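Local coordinates for ancestral D-type dye decolorizing peroxidase (Geotrichum candidum, PDB 7ANV), which is a haem peroxidase that probably uses hydrogen peroxide to oxidise and bleach synthetic dyes, as its dye-decolorizing relatives do, at residues R35-T47 / S476-A488. Numbering follows the deposited sequence. Where two conformers were deposited one is given.
Sequences RKHLKQLIPLITT and SPSISALKDTFAA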
ATOM      1  N   ARG A  35       1.356  14.715  25.845  1.00 24.94           N
ATOM      2  CA  ARG A  35       0.244  15.581  25.403  1.00 26.47           C
ATOM      3  C   ARG A  35       0.741  17.030  25.353  1.00 25.94           C
ATOM      4  O   ARG A  35       0.314  17.758  24.441  1.00 25.22           O
ATOM      5  CB  ARG A  35      -1.005  15.359  26.255  1.00 28.03           C
ATOM      6  CG  ARG A  35      -1.574  13.950  26.173  1.00 30.12           C
ATOM      7  CD  ARG A  35      -2.887  13.804  26.934  1.00 33.05           C
ATOM      8  NE  ARG A  35      -3.958  14.525  26.250  1.00 37.00           N
ATOM      9  CZ  ARG A  35      -5.007  15.130  26.834  1.00 41.94           C
ATOM     10  NH1 ARG A  35      -5.175  15.117  28.155  1.00 42.36           N
ATOM     11  NH2 ARG A  35      -5.892  15.767  26.082  1.00 42.88           N
ATOM     12  N   LYS A  36       1.634  17.447  26.250  1.00 27.57           N
ATOM     13  CA  LYS A  36       2.208  18.825  26.241  1.00 28.29           C
ATOM     14  C   LYS A  36       3.130  18.965  25.046  1.00 26.24           C
ATOM     15  O   LYS A  36       3.023  19.986  24.327  1.00 25.95           O
ATOM     16  CB  LYS A  36       3.034  19.100  27.503  1.00 32.13           C
ATOM     17  CG  LYS A  36       2.196  19.222  28.755  1.00 38.22           C
ATOM     18  CD  LYS A  36       1.124  20.285  28.620  1.00 43.21           C
ATOM     19  CE  LYS A  36       0.566  20.726  29.956  1.00 46.64           C
ATOM     20  NZ  LYS A  36      -0.840  21.166  29.826  1.00 49.36           N
ATOM     21  N   HIS A  37       4.008  17.976  24.842  1.00 24.89           N
ATOM     22  CA  HIS A  37       4.975  17.944  23.717  1.00 23.54           C
ATOM     23  C   HIS A  37       4.254  18.016  22.376  1.00 23.84           C
ATOM     24  O   HIS A  37       4.707  18.744  21.475  1.00 23.21           O
ATOM     25  CB  HIS A  37       5.851  16.696  23.801  1.00 23.11           C
ATOM     26  CG  HIS A  37       6.774  16.721  24.972  1.00 23.12           C
ATOM     27  ND1 HIS A  37       7.471  15.599  25.393  1.00 22.62           N
ATOM     28  CD2 HIS A  37       7.131  17.736  25.802  1.00 23.22           C
ATOM     29  CE1 HIS A  37       8.214  15.946  26.430  1.00 23.67           C
ATOM     30  NE2 HIS A  37       8.029  17.238  26.702  1.00 23.16           N
ATOM     31  N   LEU A  38       3.148  17.289  22.254  1.00 24.04           N
ATOM     32  CA  LEU A  38       2.375  17.220  20.994  1.00 23.69           C
ATOM     33  C   LEU A  38       1.904  18.610  20.573  1.00 23.32           C
ATOM     34  O   LEU A  38       1.868  18.878  19.365  1.00 22.31           O
ATOM     35  CB  LEU A  38       1.200  16.268  21.179  1.00 24.40           C
ATOM     36  CG  LEU A  38       0.416  15.976  19.910  1.00 25.42           C
ATOM     37  CD1 LEU A  38       1.277  15.266  18.882  1.00 25.18           C
ATOM     38  CD2 LEU A  38      -0.812  15.145  20.227  1.00 26.44           C
ATOM     39  N   LYS A  39       1.652  19.515  21.513  1.00 25.10           N
ATOM     40  CA  LYS A  39       1.246  20.908  21.195  1.00 25.74           C
ATOM     41  C   LYS A  39       2.324  21.584  20.325  1.00 24.78           C
ATOM     42  O   LYS A  39       1.980  22.352  19.412  1.00 24.33           O
ATOM     43  CB  LYS A  39       0.976  21.687  22.475  1.00 29.42           C
ATOM     44  CG  LYS A  39       0.117  22.915  22.258  1.00 33.78           C
ATOM     45  CD  LYS A  39      -0.280  23.700  23.509  1.00 37.34           C
ATOM     46  CE  LYS A  39      -1.495  24.562  23.204  1.00 41.05           C
ATOM     47  NZ  LYS A  39      -1.800  25.557  24.266  1.00 45.54           N
ATOM     48  N   GLN A  40       3.593  21.286  20.597  0.50 23.82           N
ATOM     49  CA  GLN A  40       4.753  21.852  19.875  0.50 24.41           C
ATOM     50  C   GLN A  40       4.973  21.111  18.553  0.50 22.70           C
ATOM     51  O   GLN A  40       5.532  21.730  17.641  0.50 23.14           O
ATOM     52  CB  GLN A  40       5.983  21.816  20.780  0.50 25.33           C
ATOM     53  CG  GLN A  40       5.711  22.432  22.145  0.50 27.29           C
ATOM     54  CD  GLN A  40       5.314  23.874  21.997  0.50 29.98           C
ATOM     55  OE1 GLN A  40       5.910  24.605  21.206  0.50 32.79           O
ATOM     56  NE2 GLN A  40       4.287  24.288  22.729  0.50 31.45           N
ATOM     57  N   LEU A  41       4.503  19.873  18.408  1.00 22.26           N
ATOM     58  CA  LEU A  41       4.624  19.162  17.108  1.00 21.32           C
ATOM     59  C   LEU A  41       3.593  19.706  16.112  1.00 21.36           C
ATOM     60  O   LEU A  41       3.854  19.683  14.920  1.00 22.20           O
ATOM     61  CB  LEU A  41       4.452  17.657  17.298  1.00 20.69           C
ATOM     62  CG  LEU A  41       4.598  16.837  16.019  1.00 20.33           C
ATOM     63  CD1 LEU A  41       6.034  16.859  15.523  1.00 21.56           C
ATOM     64  CD2 LEU A  41       4.112  15.397  16.212  1.00 19.92           C
ATOM     65  N   ILE A  42       2.419  20.094  16.574  1.00 22.02           N
ATOM     66  CA  ILE A  42       1.291  20.414  15.655  1.00 22.90           C
ATOM     67  C   ILE A  42       1.701  21.398  14.558  1.00 23.80           C
ATOM     68  O   ILE A  42       1.346  21.188  13.393  1.00 22.45           O
ATOM     69  CB  ILE A  42       0.030  20.803  16.437  1.00 24.43           C
ATOM     70  CG1 ILE A  42      -0.481  19.543  17.139  1.00 24.53           C
ATOM     71  CG2 ILE A  42      -1.024  21.366  15.497  1.00 25.50           C
ATOM     72  CD1 ILE A  42      -1.567  19.770  18.145  1.00 25.96           C
ATOM     73  N   PRO A  43       2.430  22.503  14.835  1.00 24.94           N
ATOM     74  CA  PRO A  43       2.847  23.408  13.762  1.00 25.21           C
ATOM     75  C   PRO A  43       3.726  22.767  12.684  1.00 23.96           C
ATOM     76  O   PRO A  43       3.813  23.318  11.639  1.00 24.97           O
ATOM     77  CB  PRO A  43       3.702  24.473  14.475  1.00 26.49           C
ATOM     78  CG  PRO A  43       3.202  24.439  15.914  1.00 27.37           C
ATOM     79  CD  PRO A  43       2.809  23.001  16.171  1.00 25.14           C
ATOM     80  N   LEU A  44       4.351  21.629  12.949  1.00 23.59           N
ATOM     81  CA  LEU A  44       5.254  20.921  11.995  1.00 22.38           C
ATOM     82  C   LEU A  44       4.430  19.987  11.116  1.00 21.41           C
ATOM     83  O   LEU A  44       4.987  19.500  10.115  1.00 20.46           O
ATOM     84  CB  LEU A  44       6.303  20.096  12.736  1.00 22.64           C
ATOM     85  CG  LEU A  44       7.523  20.854  13.262  1.00 24.40           C
ATOM     86  CD1 LEU A  44       7.138  21.883  14.276  1.00 25.65           C
ATOM     87  CD2 LEU A  44       8.525  19.893  13.856  1.00 24.46           C
ATOM     88  N   ILE A  45       3.187  19.691  11.492  1.00 21.15           N
ATOM     89  CA  ILE A  45       2.396  18.640  10.784  1.00 20.66           C
ATOM     90  C   ILE A  45       1.976  19.235   9.434  1.00 20.11           C
ATOM     91  O   ILE A  45       1.335  20.282   9.406  1.00 21.11           O
ATOM     92  CB  ILE A  45       1.188  18.131  11.594  1.00 21.36           C
ATOM     93  CG1 ILE A  45       1.606  17.468  12.904  1.00 20.96           C
ATOM     94  CG2 ILE A  45       0.331  17.174  10.748  1.00 21.11           C
ATOM     95  CD1 ILE A  45       2.431  16.223  12.727  1.00 22.13           C
ATOM     96  N   THR A  46       2.316  18.546   8.358  1.00 18.84           N
ATOM     97  CA  THR A  46       2.023  18.953   6.973  1.00 18.41           C
ATOM     98  C   THR A  46       0.589  18.573   6.625  1.00 18.03           C
ATOM     99  O   THR A  46       0.257  17.373   6.696  1.00 17.62           O
ATOM    100  CB  THR A  46       2.974  18.270   5.999  1.00 17.95           C
ATOM    101  OG1 THR A  46       4.317  18.428   6.488  1.00 17.67           O
ATOM    102  CG2 THR A  46       2.865  18.841   4.614  1.00 18.89           C
ATOM    103  N   THR A  47      -0.205  19.566   6.297  1.00 18.44           N
ATOM    104  CA  THR A  47      -1.621  19.347   5.910  1.00 18.19           C
ATOM    105  C   THR A  47      -1.693  19.110   4.411  1.00 18.17           C
ATOM    106  O   THR A  47      -0.725  19.438   3.689  1.00 19.03           O
ATOM    107  CB  THR A  47      -2.493  20.543   6.256  1.00 18.83           C
ATOM    108  OG1 THR A  47      -2.039  21.676   5.503  1.00 19.17           O
ATOM    109  CG2 THR A  47      -2.456  20.819   7.729  1.00 19.10           C
ATOM    110  N   SER A 476      -4.568   8.322  11.754  1.00 17.32           N
ATOM    111  CA  SER A 476      -4.007   9.670  11.489  1.00 17.34           C
ATOM    112  C   SER A 476      -5.101  10.673  11.780  1.00 17.37           C
ATOM    113  O   SER A 476      -6.005  10.800  10.958  1.00 17.69           O
ATOM    114  CB  SER A 476      -3.586   9.829  10.077  1.00 17.25           C
ATOM    115  OG  SER A 476      -2.461   9.022   9.796  1.00 18.35           O
ATOM    116  N   PRO A 477      -5.076  11.379  12.935  1.00 17.40           N
ATOM    117  CA  PRO A 477      -6.157  12.303  13.234  1.00 17.80           C
ATOM    118  C   PRO A 477      -6.086  13.587  12.409  1.00 18.22           C
ATOM    119  O   PRO A 477      -5.065  13.913  11.834  1.00 18.68           O
ATOM    120  CB  PRO A 477      -5.972  12.655  14.720  1.00 17.93           C
ATOM    121  CG  PRO A 477      -5.032  11.616  15.227  1.00 18.09           C
ATOM    122  CD  PRO A 477      -4.136  11.274  14.053  1.00 17.56           C
ATOM    123  N   SER A 478      -7.196  14.324  12.434  1.00 18.59           N
ATOM    124  CA  SER A 478      -7.276  15.695  11.891  1.00 19.60           C
ATOM    125  C   SER A 478      -6.378  16.643  12.705  1.00 19.55           C
ATOM    126  O   SER A 478      -6.036  16.357  13.884  1.00 19.74           O
ATOM    127  CB  SER A 478      -8.700  16.159  11.850  1.00 20.29           C
ATOM    128  OG  SER A 478      -9.149  16.489  13.155  1.00 20.46           O
ATOM    129  N   ILE A 479      -6.097  17.823  12.153  1.00 19.60           N
ATOM    130  CA  ILE A 479      -5.351  18.866  12.885  1.00 21.05           C
ATOM    131  C   ILE A 479      -6.191  19.314  14.078  1.00 21.76           C
ATOM    132  O   ILE A 479      -5.650  19.389  15.184  1.00 22.14           O
ATOM    133  CB  ILE A 479      -4.985  20.041  11.968  1.00 21.53           C
ATOM    134  CG1 ILE A 479      -4.184  19.531  10.766  1.00 21.80           C
ATOM    135  CG2 ILE A 479      -4.223  21.086  12.767  1.00 22.88           C
ATOM    136  CD1 ILE A 479      -2.914  18.817  11.125  1.00 22.27           C
ATOM    137  N   SER A 480      -7.475  19.565  13.880  1.00 21.84           N
ATOM    138  CA  SER A 480      -8.326  20.041  15.002  1.00 23.35           C
ATOM    139  C   SER A 480      -8.391  18.957  16.083  1.00 22.26           C
ATOM    140  O   SER A 480      -8.384  19.314  17.276  1.00 23.19           O
ATOM    141  CB  SER A 480      -9.665  20.479  14.500  1.00 24.21           C
ATOM    142  OG  SER A 480     -10.360  19.406  14.026  1.00 25.33           O
ATOM    143  N   ALA A 481      -8.392  17.676  15.723  1.00 22.09           N
ATOM    144  CA  ALA A 481      -8.393  16.583  16.728  1.00 21.89           C
ATOM    145  C   ALA A 481      -7.067  16.588  17.511  1.00 22.49           C
ATOM    146  O   ALA A 481      -7.091  16.465  18.768  1.00 22.36           O
ATOM    147  CB  ALA A 481      -8.647  15.252  16.108  1.00 21.92           C
ATOM    148  N   LEU A 482      -5.941  16.720  16.808  1.00 22.04           N
ATOM    149  CA  LEU A 482      -4.611  16.821  17.444  1.00 23.87           C
ATOM    150  C   LEU A 482      -4.625  17.983  18.455  1.00 25.19           C
ATOM    151  O   LEU A 482      -4.178  17.766  19.589  1.00 26.31           O
ATOM    152  CB  LEU A 482      -3.535  17.017  16.382  1.00 23.70           C
ATOM    153  CG  LEU A 482      -3.247  15.802  15.507  1.00 22.92           C
ATOM    154  CD1 LEU A 482      -2.172  16.148  14.495  1.00 23.13           C
ATOM    155  CD2 LEU A 482      -2.834  14.568  16.321  1.00 23.25           C
ATOM    156  N   LYS A 483      -5.191  19.139  18.098  1.00 26.51           N
ATOM    157  CA  LYS A 483      -5.185  20.358  18.946  1.00 28.20           C
ATOM    158  C   LYS A 483      -6.133  20.194  20.133  1.00 28.82           C
ATOM    159  O   LYS A 483      -5.739  20.576  21.261  1.00 28.73           O
ATOM    160  CB  LYS A 483      -5.632  21.576  18.144  1.00 29.64           C
ATOM    161  CG  LYS A 483      -4.585  22.139  17.211  1.00 31.87           C
ATOM    162  CD  LYS A 483      -5.102  23.247  16.315  1.00 32.93           C
ATOM    163  CE  LYS A 483      -4.004  23.889  15.500  1.00 33.75           C
ATOM    164  NZ  LYS A 483      -4.516  25.010  14.684  1.00 34.95           N
ATOM    165  N   ASP A 484      -7.355  19.729  19.878  1.00 28.76           N
ATOM    166  CA  ASP A 484      -8.490  19.859  20.829  1.00 30.94           C
ATOM    167  C   ASP A 484      -8.653  18.571  21.622  1.00 29.67           C
ATOM    168  O   ASP A 484      -9.166  18.652  22.721  1.00 32.51           O
ATOM    169  CB  ASP A 484      -9.771  20.312  20.119  1.00 33.07           C
ATOM    170  CG  ASP A 484      -9.566  21.644  19.419  1.00 36.01           C
ATOM    171  OD1 ASP A 484      -8.685  22.411  19.854  1.00 39.64           O
ATOM    172  OD2 ASP A 484     -10.247  21.885  18.390  1.00 42.13           O
ATOM    173  N   THR A 485      -8.144  17.431  21.164  1.00 27.24           N
ATOM    174  CA  THR A 485      -8.330  16.158  21.902  1.00 26.48           C
ATOM    175  C   THR A 485      -6.992  15.539  22.334  1.00 26.43           C
ATOM    176  O   THR A 485      -6.920  15.044  23.484  1.00 27.82           O
ATOM    177  CB  THR A 485      -9.140  15.172  21.062  1.00 26.78           C
ATOM    178  OG1 THR A 485     -10.429  15.784  20.868  1.00 28.22           O
ATOM    179  CG2 THR A 485      -9.213  13.817  21.717  1.00 26.52           C
ATOM    180  N   PHE A 486      -6.008  15.427  21.437  1.00 25.20           N
ATOM    181  CA  PHE A 486      -4.766  14.670  21.719  1.00 25.24           C
ATOM    182  C   PHE A 486      -3.814  15.520  22.569  1.00 26.25           C
ATOM    183  O   PHE A 486      -3.245  14.974  23.531  1.00 27.68           O
ATOM    184  CB  PHE A 486      -4.108  14.186  20.430  1.00 24.96           C
ATOM    185  CG  PHE A 486      -4.834  13.058  19.782  1.00 25.10           C
ATOM    186  CD1 PHE A 486      -6.070  13.255  19.168  1.00 24.96           C
ATOM    187  CD2 PHE A 486      -4.280  11.792  19.761  1.00 24.74           C
ATOM    188  CE1 PHE A 486      -6.739  12.203  18.570  1.00 24.55           C
ATOM    189  CE2 PHE A 486      -4.962  10.746  19.164  1.00 24.96           C
ATOM    190  CZ  PHE A 486      -6.194  10.945  18.590  1.00 23.98           C
ATOM    191  N   ALA A 487      -3.630  16.787  22.202  1.00 26.04           N
ATOM    192  CA  ALA A 487      -2.684  17.713  22.845  1.00 28.37           C
ATOM    193  C   ALA A 487      -3.289  18.238  24.147  1.00 31.31           C
ATOM    194  O   ALA A 487      -4.509  18.195  24.316  1.00 30.67           O
ATOM    195  CB  ALA A 487      -2.344  18.848  21.909  1.00 28.15           C
ATOM    196  N   ALA A 488      -2.430  18.702  25.033  1.00 34.69           N
ATOM    197  CA  ALA A 488      -2.771  19.282  26.354  1.00 40.13           C
ATOM    198  C   ALA A 488      -2.027  20.613  26.512  1.00 44.71           C
ATOM    199  O   ALA A 488      -1.011  20.873  25.826  1.00 45.33           O
ATOM    200  CB  ALA A 488      -2.372  18.320  27.445  1.00 41.68           C
ATOM    201  OXT ALA A 488      -2.443  21.440  27.338  1.00 49.28           O
TER
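Arg-35 and the carbonyls of Thr-485 and Phe-486 show how one guanidinium can hold the C-terminal end of a helix, here 479-486. Its NE donates to Phe-486 O over 2.8 Å in a fairly straight bond lying near the guanidinium plane, while NH2 reaches Thr-485 O at 2.9 Å, more bent and tilted from that plane. Both donors stand above the planes of the carbonyls they meet. A bend at chi3 (70°) turns NE and NH2 together toward these oxygens, and the Ala-488 methyl lies over one face of the group. With an alanine here, the carbonyls of Thr-485 and Phe-486 would probably lose these donors and the chain end would be less firmly held. The C-terminal residue is held from the same helix in two further ways: Ala-488 N donates to Arg-35 O, and Lys-36, its chain bent back at chi2, brings NZ to 3.0 Å from Ala-488 OXT in a salt bridge. Helix 31-41 follows strand 20-28 of one four-stranded antiparallel sheet, helix 479-486 follows strand 466-476 of the other, in the paired ferredoxin-like fold of dye-decolorizing peroxidases; the axes of 35-41 and 479-486, roughly antiparallel, approach to 9.9 Å. Beyond the polar end, toward Thr-47, the contact is apolar. Leu-38 sends CD2 against Phe-486 CB (3.4 Å), whereas the Phe-486 ring turns away to meet Phe-84 and Leu-89. Ile-42 and Leu-482 lie alongside each other, pointing opposite ways, and CD1 of Ile-42 touches both Leu-482 CB (3.8 Å) and Ala-487 CB; its CG2 rests on the aliphatic chain of Lys-483. Farther along, Ile-479 points CD1 at Ile-45 CG2 (3.7 Å), and the Thr-47 side chain stands nearly perpendicular to that of Ile-479, its CG2 against CG1, leaving Thr-47 OG1 to bond with Asn-6 and cap helix 48-59 at Gln-50 N.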